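Serine/threonine protein phosphatase Stp1 (PDB 2PK0) hydrolyses phosphate esters on phosphoserine and phosphothreonine side chains of proteins, as a magnesium-binding bacterial phosphatase of the PP2C family. Local coordinates at residues T58-D63 with E84-K89; W78-I83 with V177-G182; T104-V109 with Q169-A174; L137-D140 with V144-L147. All blocks are in the same frame, centred on the assembly; numbering follows the deposited sequence.

Overall arrangement
From the N terminus, helix 48-64 supplies the first segment of contact 1, which closes a short loop onto helix 72-96 and pairs the two helices. Immediately before 84-89 on that second helix, 78-83 opens contact 2, so contacts 1 and 2 cross along the chain. Contact 2 does not close until 177-182, on the way into edge strand 180-185. Nested inside its long loop is contact 3, which joins strand 103-112 to the loop segment 169-174, and nested inside contact 3 is contact 4, a local closure at the start of helix 143-149. Contacts 1 to 3 cluster where the helices cover one sheet; contact 4 lies about 25 Å from contact 1, centre to centre.

Contact 1. Residues T58-D63 with E84-K89; sequences TDLGSD and ETENRK
Asp-59 and Lys-89 reach for each other from opposite directions and close a salt bridge, with Lys-89 NZ 2.9 Å from Asp-59 OD2. The ammonium does not lie level with the carboxylate but meets OD2 from above its plane. Glu-86 OE2 lies beside the same oxygen, 3.0 Å from Asp-59 OD2 and not hydrogen-bonded to it, the two carboxylate planes turned 72° apart. Lys-89 sits by this acid pair and would balance part of its charge. Leu-60 CD1 lies against the aliphatic part of Glu-86, 3.8 Å from its CG, and also borders the carboxylate oxygen OE1.

Torsions set these ends in place. The chain of Glu-86 bends at chi2, which turns its carboxylate across the CB of Asp-59, whereas Lys-89 leaves its helix with CG anti to the backbone N (chi1 -166°) and runs extended to the ammonium. Glu-86 also rests on Met-55 and Thr-56, one turn earlier on the facing helix. Behind the side chains the two segments run roughly antiparallel (148° between their directions) with axes 11.1 Å apart, a separation spanned by Glu-86 and Lys-89, which reach across to Asp-59 and Leu-60. This is the antiparallel helix pair, 48-64 with 72-96, that packs on one side of the PP2C beta-sandwich.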
loop_
_atom_site.group_PDB
_atom_site.type_symbol
_atom_site.label_atom_id
_atom_site.label_comp_id
_atom_site.label_asym_id
_atom_site.label_seq_id
_atom_site.Cartn_x
_atom_site.Cartn_y
_atom_site.Cartn_z
ATOM N N THR A 58 -7.622 3.447 10.531
ATOM C CA THR A 58 -8.666 4.242 11.198
ATOM C C THR A 58 -8.092 5.450 11.972
ATOM O O THR A 58 -8.547 6.551 11.758
ATOM C CB THR A 58 -9.609 3.371 12.098
ATOM O OG1 THR A 58 -10.108 2.268 11.340
ATOM C CG2 THR A 58 -10.813 4.158 12.612
ATOM N N ASP A 59 -7.073 5.238 12.809
ATOM C CA ASP A 59 -6.422 6.313 13.586
ATOM C C ASP A 59 -5.801 7.435 12.747
ATOM O O ASP A 59 -6.021 8.624 13.026
ATOM C CB ASP A 59 -5.333 5.757 14.510
ATOM C CG ASP A 59 -5.894 5.004 15.712
ATOM O OD1 ASP A 59 -7.136 4.934 15.872
ATOM O OD2 ASP A 59 -5.074 4.479 16.503
ATOM N N LEU A 60 -5.017 7.048 11.743
ATOM C CA LEU A 60 -4.373 8.004 10.860
ATOM C C LEU A 60 -5.392 8.815 10.092
ATOM O O LEU A 60 -5.268 10.032 10.003
ATOM C CB LEU A 60 -3.461 7.298 9.861
ATOM C CG LEU A 60 -1.953 7.341 10.107
ATOM C CD1 LEU A 60 -1.569 6.647 11.393
ATOM C CD2 LEU A 60 -1.290 6.672 8.942
ATOM N N GLY A 61 -6.406 8.128 9.564
ATOM C CA GLY A 61 -7.385 8.745 8.696
ATOM C C GLY A 61 -8.347 9.643 9.427
ATOM O O GLY A 61 -8.792 10.679 8.908
ATOM N N SER A 62 -8.649 9.247 10.655
ATOM C CA SER A 62 -9.444 10.064 11.536
ATOM C C SER A 62 -8.671 11.286 11.989
ATOM O O SER A 62 -9.272 12.314 12.246
ATOM C CB SER A 62 -9.927 9.248 12.722
ATOM O OG SER A 62 -9.782 9.959 13.919
ATOM N N ASP A 63 -7.348 11.196 12.073
ATOM C CA ASP A 63 -6.571 12.357 12.457
ATOM C C ASP A 63 -6.437 13.243 11.237
ATOM O O ASP A 63 -6.551 14.462 11.343
ATOM C CB ASP A 63 -5.206 11.971 13.044
ATOM C CG ASP A 63 -4.380 13.194 13.477
ATOM O OD1 ASP A 63 -4.941 14.105 14.129
ATOM O OD2 ASP A 63 -3.169 13.255 13.166
ATOM N N GLU A 84 5.366 7.315 13.101
ATOM C CA GLU A 84 6.111 6.964 14.296
ATOM C C GLU A 84 5.223 6.796 15.529
ATOM O O GLU A 84 5.455 5.892 16.340
ATOM C CB GLU A 84 7.267 7.930 14.565
ATOM C CG GLU A 84 8.336 7.330 15.477
ATOM C CD GLU A 84 8.569 5.838 15.207
ATOM O OE1 GLU A 84 9.058 5.475 14.099
ATOM O OE2 GLU A 84 8.268 5.028 16.112
ATOM N N THR A 85 4.189 7.625 15.659
ATOM C CA THR A 85 3.320 7.487 16.809
ATOM C C THR A 85 2.470 6.215 16.720
ATOM O O THR A 85 2.187 5.582 17.733
ATOM C CB THR A 85 2.443 8.734 17.056
ATOM O OG1 THR A 85 1.388 8.785 16.094
ATOM C CG2 THR A 85 3.288 10.026 17.008
ATOM N N GLU A 86 2.116 5.816 15.503
ATOM C CA GLU A 86 1.376 4.581 15.282
ATOM C C GLU A 86 2.252 3.329 15.457
ATOM O O GLU A 86 1.791 2.306 15.969
ATOM C CB GLU A 86 0.717 4.616 13.904
ATOM C CG GLU A 86 -0.579 3.860 13.818
ATOM C CD GLU A 86 -1.703 4.488 14.635
ATOM O OE1 GLU A 86 -1.676 5.719 14.893
ATOM O OE2 GLU A 86 -2.632 3.731 15.007
ATOM N N ASN A 87 3.510 3.429 15.034
ATOM C CA ASN A 87 4.517 2.387 15.241
ATOM C C ASN A 87 4.681 2.000 16.713
ATOM O O ASN A 87 4.650 0.825 17.072
ATOM C CB ASN A 87 5.861 2.868 14.713
ATOM C CG ASN A 87 6.938 1.835 14.854
ATOM O OD1 ASN A 87 8.019 2.109 15.378
ATOM N ND2 ASN A 87 6.661 0.640 14.385
ATOM N N ARG A 88 4.830 3.002 17.570
ATOM C CA ARG A 88 4.958 2.751 18.992
ATOM C C ARG A 88 3.603 2.448 19.661
ATOM O O ARG A 88 3.569 1.772 20.678
ATOM C CB ARG A 88 5.708 3.895 19.675
ATOM C CG ARG A 88 4.953 5.195 19.720
ATOM C CD ARG A 88 5.872 6.395 19.851
ATOM N NE ARG A 88 6.647 6.389 21.084
ATOM C CZ ARG A 88 7.972 6.313 21.120
ATOM N NH1 ARG A 88 8.603 6.318 22.285
ATOM N NH2 ARG A 88 8.659 6.236 19.982
ATOM N N LYS A 89 2.494 2.899 19.075
ATOM C CA LYS A 89 1.168 2.558 19.604
ATOM C C LYS A 89 0.833 1.074 19.382
ATOM O O LYS A 89 0.261 0.422 20.247
ATOM C CB LYS A 89 0.089 3.442 18.975
ATOM C CG LYS A 89 -1.239 3.418 19.677
ATOM C CD LYS A 89 -2.343 4.165 18.903
ATOM C CE LYS A 89 -3.716 3.866 19.565
ATOM N NZ LYS A 89 -4.785 4.914 19.329
#

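Contact 2. Residues W78-I83 with V177-G182; sequences WMLVSI and VEPDLG
Ile-83 and Val-177 meet through branches set by their first torsions: chi1 of -68° in Ile-83 turns CG2 anti to its backbone N, and chi1 of -72° in Val-177 leaves CG2 between the backbone N and the carbonyl carbon. These two methyls touch, Ile-83 CG2 to Val-177 CG2 at 3.7 Å, the side chains crossing at about a right angle. One turn earlier, Leu-80 has CG anti to the carbonyl carbon (chi1 -71°), and its CD2 reaches across to two partners. Pro-179 CG lies 3.8 Å from Leu-80 CD2, a ring corner against a methyl.

Leu-181 completes the row. Its CD1 is 3.8 Å from Leu-80 CD2 and almost as near to CD1 of the same leucine, so that one methyl of Leu-181 sits against both ends of the Leu-80 fork. Val-177, Pro-179 and Leu-181 all direct CB toward the helix, while the intervening Glu-178 and Asp-180 direct theirs away, the alternation of an extended chain. In the PP2C sandwich this chain becomes edge strand 180-185, and the contact is where helix 72-96 covers the margin of that sheet. Strand 115-121, next inward, contributes Ala-119, which touches both Ile-83 and Leu-181.

On the side of the helix turned from this row, Ser-82 OG and Ser-82 N both donate to Trp-78 O, from opposite faces of its carbonyl plane, and Trp-78 NE1 is hydrogen-bonded to Asp-63 of helix 48-64.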
loop_
_atom_site.group_PDB
_atom_site.type_symbol
_atom_site.label_atom_id
_atom_site.label_comp_id
_atom_site.label_asym_id
_atom_site.label_seq_id
_atom_site.Cartn_x
_atom_site.Cartn_y
_atom_site.Cartn_z
ATOM N N TRP A 78 3.522 15.553 8.337
ATOM C CA TRP A 78 2.448 14.784 8.946
ATOM C C TRP A 78 2.641 13.256 8.825
ATOM O O TRP A 78 2.371 12.519 9.778
ATOM C CB TRP A 78 1.091 15.210 8.377
ATOM C CG TRP A 78 -0.083 14.517 9.014
ATOM C CD1 TRP A 78 -0.790 14.938 10.110
ATOM C CD2 TRP A 78 -0.691 13.280 8.598
ATOM N NE1 TRP A 78 -1.783 14.040 10.409
ATOM C CE2 TRP A 78 -1.748 13.011 9.502
ATOM C CE3 TRP A 78 -0.434 12.363 7.562
ATOM C CZ2 TRP A 78 -2.563 11.866 9.388
ATOM C CZ3 TRP A 78 -1.241 11.218 7.458
ATOM C CH2 TRP A 78 -2.295 10.991 8.362
ATOM N N MET A 79 3.106 12.791 7.666
ATOM C CA MET A 79 3.266 11.365 7.449
ATOM C C MET A 79 4.384 10.793 8.320
ATOM O O MET A 79 4.188 9.807 9.018
ATOM C CB MET A 79 3.511 11.048 5.974
ATOM C CG MET A 79 2.279 11.188 5.113
ATOM S SD MET A 79 2.635 10.983 3.353
ATOM C CE MET A 79 0.986 10.914 2.668
ATOM N N LEU A 80 5.539 11.439 8.307
ATOM C CA LEU A 80 6.683 10.987 9.082
ATOM C C LEU A 80 6.396 10.948 10.575
ATOM O O LEU A 80 6.843 10.037 11.263
ATOM C CB LEU A 80 7.886 11.886 8.806
ATOM C CG LEU A 80 8.508 11.730 7.424
ATOM C CD1 LEU A 80 9.622 12.752 7.234
ATOM C CD2 LEU A 80 9.027 10.315 7.251
ATOM N N VAL A 81 5.630 11.926 11.052
ATOM C CA VAL A 81 5.262 12.024 12.459
ATOM C C VAL A 81 4.203 10.987 12.886
ATOM O O VAL A 81 4.436 10.239 13.835
ATOM C CB VAL A 81 4.845 13.466 12.812
ATOM C CG1 VAL A 81 4.160 13.539 14.181
ATOM C CG2 VAL A 81 6.073 14.394 12.756
ATOM N N SER A 82 3.074 10.916 12.172
ATOM C CA SER A 82 1.970 9.988 12.493
ATOM C C SER A 82 2.356 8.513 12.433
ATOM O O SER A 82 1.861 7.689 13.204
ATOM C CB SER A 82 0.793 10.193 11.536
ATOM O OG SER A 82 0.505 11.567 11.359
ATOM N N ILE A 83 3.226 8.178 11.496
ATOM C CA ILE A 83 3.690 6.810 11.368
ATOM C C ILE A 83 4.575 6.398 12.557
ATOM O O ILE A 83 4.490 5.275 13.025
ATOM C CB ILE A 83 4.352 6.595 9.991
ATOM C CG1 ILE A 83 3.276 6.694 8.908
ATOM C CG2 ILE A 83 5.088 5.263 9.893
ATOM C CD1 ILE A 83 3.797 6.435 7.554
ATOM N N VAL A 177 10.593 3.197 12.719
ATOM C CA VAL A 177 10.537 2.776 11.318
ATOM C C VAL A 177 11.162 3.831 10.450
ATOM O O VAL A 177 11.147 5.000 10.803
ATOM C CB VAL A 177 9.103 2.463 10.792
ATOM C CG1 VAL A 177 8.573 1.179 11.379
ATOM C CG2 VAL A 177 8.166 3.585 11.079
ATOM N N GLU A 178 11.728 3.408 9.322
ATOM C CA GLU A 178 12.235 4.314 8.300
ATOM C C GLU A 178 11.374 4.172 7.037
ATOM O O GLU A 178 11.705 3.379 6.163
ATOM C CB GLU A 178 13.683 3.956 7.931
ATOM C CG GLU A 178 14.610 3.580 9.097
ATOM C CD GLU A 178 15.879 2.831 8.642
ATOM O OE1 GLU A 178 16.372 3.097 7.524
ATOM O OE2 GLU A 178 16.383 1.972 9.400
ATOM N N PRO A 179 10.268 4.926 6.934
ATOM C CA PRO A 179 9.450 4.844 5.718
ATOM C C PRO A 179 10.106 5.488 4.509
ATOM O O PRO A 179 10.945 6.368 4.668
ATOM C CB PRO A 179 8.190 5.624 6.082
ATOM C CG PRO A 179 8.600 6.531 7.175
ATOM C CD PRO A 179 9.720 5.877 7.916
ATOM N N ASP A 180 9.745 5.035 3.306
ATOM C CA ASP A 180 10.227 5.671 2.086
ATOM C C ASP A 180 9.192 6.682 1.673
ATOM O O ASP A 180 8.014 6.369 1.658
ATOM C CB ASP A 180 10.371 4.664 0.949
ATOM C CG ASP A 180 11.485 3.673 1.169
ATOM O OD1 ASP A 180 12.419 3.984 1.939
ATOM O OD2 ASP A 180 11.419 2.579 0.557
ATOM N N LEU A 181 9.621 7.886 1.324
ATOM C CA LEU A 181 8.708 8.878 0.792
ATOM C C LEU A 181 8.968 9.130 -0.678
ATOM O O LEU A 181 10.065 8.892 -1.157
ATOM C CB LEU A 181 8.842 10.181 1.551
ATOM C CG LEU A 181 8.786 10.086 3.072
ATOM C CD1 LEU A 181 9.440 11.324 3.604
ATOM C CD2 LEU A 181 7.379 9.966 3.581
ATOM N N GLY A 182 7.953 9.602 -1.400
ATOM C CA GLY A 182 8.139 9.986 -2.795
ATOM C C GLY A 182 7.062 10.906 -3.352
ATOM O O GLY A 182 5.868 10.699 -3.122
#

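Contact 3. Residues T104-V109 with Q169-A174; sequences TTIEAV and QSIGQA
Ile-171 joins the loop before strand 180-185 to the beginning of strand 103-112 in the PP2C sandwich, pairing with Thr-104 in a single antiparallel, hydrogen-bonded bridge. Its CB packs over the bridge, 3.6 Å from Thr-104 O and 4.0 Å from Thr-104 CG2. There the branches part. CG2, anti to the backbone N, stays beside the methyl of Thr-104, the two side chains lying alongside and pointing the same way. The other branch leads through CG1 to CD1, which ends 3.7 Å from Ile-106 CG2 and close to Ile-106 CB. Ile-83 and Ile-90 of helix 72-96 also touch this isoleucine, so its side chain lies in the layer between helix and sheet.

The backbone fixes the position: Ile-171 N reaches Thr-104 O at 2.8 Å, and Thr-104 N returns the bond to Ile-171 O at 2.9 Å. Both donors lie in the carbonyl planes of their acceptors. Next along the strand, Thr-105 is hydrogen-bonded to Asp-41, a magnesium ligand, and the Thr-104 side chain is about 7 Å from a bound magnesium ion. The hydroxyl of Thr-104 bonds within its own segment, OG1 donating to a lone pair of Thr-105 O at 2.7 Å.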
loop_
_atom_site.group_PDB
_atom_site.type_symbol
_atom_site.label_atom_id
_atom_site.label_comp_id
_atom_site.label_asym_id
_atom_site.label_seq_id
_atom_site.Cartn_x
_atom_site.Cartn_y
_atom_site.Cartn_z
ATOM N N THR A 104 1.984 -4.280 10.889
ATOM C CA THR A 104 1.388 -4.072 9.587
ATOM C C THR A 104 2.310 -3.371 8.588
ATOM O O THR A 104 3.185 -2.617 8.976
ATOM C CB THR A 104 0.052 -3.307 9.688
ATOM O OG1 THR A 104 -0.466 -3.113 8.369
ATOM C CG2 THR A 104 0.236 -1.962 10.354
ATOM N N THR A 105 2.122 -3.628 7.295
ATOM C CA THR A 105 2.721 -2.761 6.284
ATOM C C THR A 105 1.900 -1.472 6.205
ATOM O O THR A 105 0.779 -1.416 6.709
ATOM C CB THR A 105 2.713 -3.380 4.868
ATOM O OG1 THR A 105 1.378 -3.378 4.347
ATOM C CG2 THR A 105 3.268 -4.774 4.865
ATOM N N ILE A 106 2.434 -0.443 5.559
ATOM C CA ILE A 106 1.593 0.702 5.192
ATOM C C ILE A 106 1.913 1.306 3.821
ATOM O O ILE A 106 3.067 1.333 3.389
ATOM C CB ILE A 106 1.580 1.823 6.268
ATOM C CG1 ILE A 106 0.244 2.576 6.222
ATOM C CG2 ILE A 106 2.770 2.787 6.114
ATOM C CD1 ILE A 106 0.261 3.904 6.953
ATOM N N GLU A 107 0.856 1.724 3.129
ATOM C CA GLU A 107 0.950 2.671 2.026
ATOM C C GLU A 107 -0.021 3.811 2.304
ATOM O O GLU A 107 -1.235 3.589 2.442
ATOM C CB GLU A 107 0.590 2.033 0.673
ATOM C CG GLU A 107 1.380 0.802 0.273
ATOM C CD GLU A 107 2.887 1.007 0.290
ATOM O OE1 GLU A 107 3.366 2.104 -0.047
ATOM O OE2 GLU A 107 3.614 0.068 0.661
ATOM N N ALA A 108 0.506 5.023 2.398
ATOM C CA ALA A 108 -0.336 6.165 2.642
ATOM C C ALA A 108 -0.090 7.145 1.513
ATOM O O ALA A 108 1.041 7.551 1.275
ATOM C CB ALA A 108 -0.008 6.783 3.987
ATOM N N VAL A 109 -1.145 7.476 0.777
ATOM C CA VAL A 109 -1.006 8.270 -0.446
ATOM C C VAL A 109 -1.968 9.433 -0.393
ATOM O O VAL A 109 -3.173 9.225 -0.226
ATOM C CB VAL A 109 -1.354 7.452 -1.706
ATOM C CG1 VAL A 109 -1.086 8.269 -2.966
ATOM C CG2 VAL A 109 -0.584 6.166 -1.750
ATOM N N GLN A 169 10.963 -4.562 7.899
ATOM C CA GLN A 169 10.324 -3.632 8.831
ATOM C C GLN A 169 8.811 -3.578 8.696
ATOM O O GLN A 169 8.263 -3.835 7.638
ATOM C CB GLN A 169 10.922 -2.232 8.760
ATOM C CG GLN A 169 10.741 -1.534 7.471
ATOM C CD GLN A 169 11.283 -0.135 7.533
ATOM O OE1 GLN A 169 11.504 0.410 8.618
ATOM N NE2 GLN A 169 11.509 0.457 6.376
ATOM N N SER A 170 8.139 -3.268 9.792
ATOM C CA SER A 170 6.701 -3.169 9.764
ATOM C C SER A 170 6.342 -2.194 10.848
ATOM O O SER A 170 7.142 -1.944 11.732
ATOM C CB SER A 170 6.061 -4.512 10.085
ATOM O OG SER A 170 6.361 -4.899 11.417
ATOM N N ILE A 171 5.142 -1.644 10.775
ATOM C CA ILE A 171 4.645 -0.788 11.820
ATOM C C ILE A 171 4.206 -1.668 12.965
ATOM O O ILE A 171 3.457 -2.617 12.752
ATOM C CB ILE A 171 3.506 0.073 11.306
ATOM C CG1 ILE A 171 4.104 1.259 10.550
ATOM C CG2 ILE A 171 2.594 0.551 12.453
ATOM C CD1 ILE A 171 3.099 2.008 9.753
ATOM N N GLY A 172 4.713 -1.359 14.162
ATOM C CA GLY A 172 4.532 -2.158 15.379
ATOM C C GLY A 172 5.809 -2.863 15.832
ATOM O O GLY A 172 5.749 -3.920 16.459
ATOM N N GLN A 173 6.966 -2.295 15.503
ATOM C CA GLN A 173 8.258 -2.885 15.854
ATOM C C GLN A 173 8.984 -2.024 16.913
ATOM O O GLN A 173 8.646 -0.847 17.112
ATOM C CB GLN A 173 9.127 -3.036 14.596
ATOM C CG GLN A 173 9.434 -1.703 13.958
ATOM C CD GLN A 173 10.464 -1.775 12.865
ATOM O OE1 GLN A 173 11.214 -0.813 12.633
ATOM N NE2 GLN A 173 10.508 -2.904 12.170
ATOM N N ALA A 174 9.985 -2.608 17.574
ATOM C CA ALA A 174 10.678 -1.920 18.676
ATOM C C ALA A 174 11.484 -0.684 18.252
ATOM O O ALA A 174 11.354 0.372 18.865
ATOM C CB ALA A 174 11.552 -2.884 19.451
#

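Contact 4. Residues L137-D140 with V144-L147; sequences LTSD and VNEL
At the entrance to helix 143-149, an asparagine of the first turn reaches back to the loop that leads into the helix. Asn-145 ND2 donates to the backbone carbonyl of Asp-140, with 2.8 Å from ND2 to Asp-140 O and a fairly straight N-H...O angle of 161°. The acceptor lies close to the amide plane of Asn-145. Seen from the carbonyl, the donor comes in well bent, at a C=O...N angle of 123°, and is tilted slightly from the carbonyl plane.

The amide is carried there by its first torsion, CG standing anti to the carbonyl carbon (chi1 -73°) and the short side chain pointing from the helix to the loop. Few other atoms of the two segments meet here. Asp-140 CB lies 3.5 Å from Asn-145 ND2, and Ser-139 OG comes to the same distance from that nitrogen. The carboxylate of Asp-140 takes no part in this grip; its OD2 forms a salt bridge with Arg-125, which would hold the residue from the sheet side while Asn-145 holds its carbonyl.

The bond thus ties the first turn of helix 143-149 to the loop that follows edge strand 133-136. Ser-139 O accepts a hydrogen bond from His-120, and Thr-138 packs on Phe-118 and His-120, all of strand 115-121 in the other sheet; within its own sheet Thr-138 touches Arg-125 of strand 125-130.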
loop_
_atom_site.group_PDB
_atom_site.type_symbol
_atom_site.label_atom_id
_atom_site.label_comp_id
_atom_site.label_asym_id
_atom_site.label_seq_id
_atom_site.Cartn_x
_atom_site.Cartn_y
_atom_site.Cartn_z
ATOM N N LEU A 137 7.182 2.060 -8.152
ATOM C CA LEU A 137 7.623 3.251 -7.406
ATOM C C LEU A 137 8.278 2.971 -6.046
ATOM O O LEU A 137 9.060 3.778 -5.576
ATOM C CB LEU A 137 6.454 4.222 -7.195
ATOM C CG LEU A 137 5.828 4.832 -8.448
ATOM C CD1 LEU A 137 4.890 5.994 -8.070
ATOM C CD2 LEU A 137 6.913 5.279 -9.437
ATOM N N THR A 138 7.933 1.851 -5.414
ATOM C CA THR A 138 8.411 1.510 -4.080
ATOM C C THR A 138 9.369 0.341 -4.145
ATOM O O THR A 138 9.436 -0.369 -5.134
ATOM C CB THR A 138 7.267 1.087 -3.156
ATOM O OG1 THR A 138 6.529 0.033 -3.778
ATOM C CG2 THR A 138 6.332 2.245 -2.883
ATOM N N SER A 139 10.121 0.139 -3.079
ATOM C CA SER A 139 11.017 -0.992 -3.028
ATOM C C SER A 139 10.615 -1.805 -1.810
ATOM O O SER A 139 10.417 -1.240 -0.741
ATOM C CB SER A 139 12.470 -0.512 -2.943
ATOM O OG SER A 139 13.360 -1.610 -2.813
ATOM N N ASP A 140 10.447 -3.113 -1.992
ATOM C CA ASP A 140 10.000 -3.996 -0.925
ATOM C C ASP A 140 11.002 -3.932 0.233
ATOM O O ASP A 140 12.202 -4.012 0.006
ATOM C CB ASP A 140 9.886 -5.445 -1.431
ATOM C CG ASP A 140 8.601 -5.717 -2.234
ATOM O OD1 ASP A 140 7.812 -4.778 -2.451
ATOM O OD2 ASP A 140 8.374 -6.881 -2.656
ATOM N N VAL A 144 15.662 -10.155 0.655
ATOM C CA VAL A 144 16.399 -10.228 -0.616
ATOM C C VAL A 144 16.844 -8.859 -1.128
ATOM O O VAL A 144 17.907 -8.762 -1.730
ATOM C CB VAL A 144 15.693 -11.086 -1.759
ATOM C CG1 VAL A 144 15.130 -12.333 -1.202
ATOM C CG2 VAL A 144 14.599 -10.324 -2.508
ATOM N N ASN A 145 16.067 -7.806 -0.852
ATOM C CA ASN A 145 16.486 -6.444 -1.234
ATOM C C ASN A 145 17.631 -5.899 -0.386
ATOM O O ASN A 145 18.391 -5.082 -0.869
ATOM C CB ASN A 145 15.315 -5.453 -1.259
ATOM C CG ASN A 145 14.397 -5.661 -2.452
ATOM O OD1 ASN A 145 14.740 -6.341 -3.412
ATOM N ND2 ASN A 145 13.223 -5.085 -2.387
ATOM N N GLU A 146 17.749 -6.352 0.862
ATOM C CA GLU A 146 18.892 -5.984 1.708
ATOM C C GLU A 146 20.187 -6.610 1.189
ATOM O O GLU A 146 21.239 -5.944 1.160
ATOM C CB GLU A 146 18.678 -6.384 3.173
ATOM C CG GLU A 146 17.647 -5.536 3.870
ATOM C CD GLU A 146 17.868 -5.420 5.365
ATOM O OE1 GLU A 146 18.099 -6.466 6.036
ATOM O OE2 GLU A 146 17.799 -4.268 5.863
ATOM N N LEU A 147 20.084 -7.881 0.780
ATOM C CA LEU A 147 21.198 -8.613 0.192
ATOM C C LEU A 147 21.690 -7.961 -1.116
ATOM O O LEU A 147 22.895 -7.940 -1.386
ATOM C CB LEU A 147 20.836 -10.082 -0.037
ATOM C CG LEU A 147 20.514 -10.993 1.162
ATOM C CD1 LEU A 147 20.076 -12.374 0.687
ATOM C CD2 LEU A 147 21.676 -11.134 2.149
#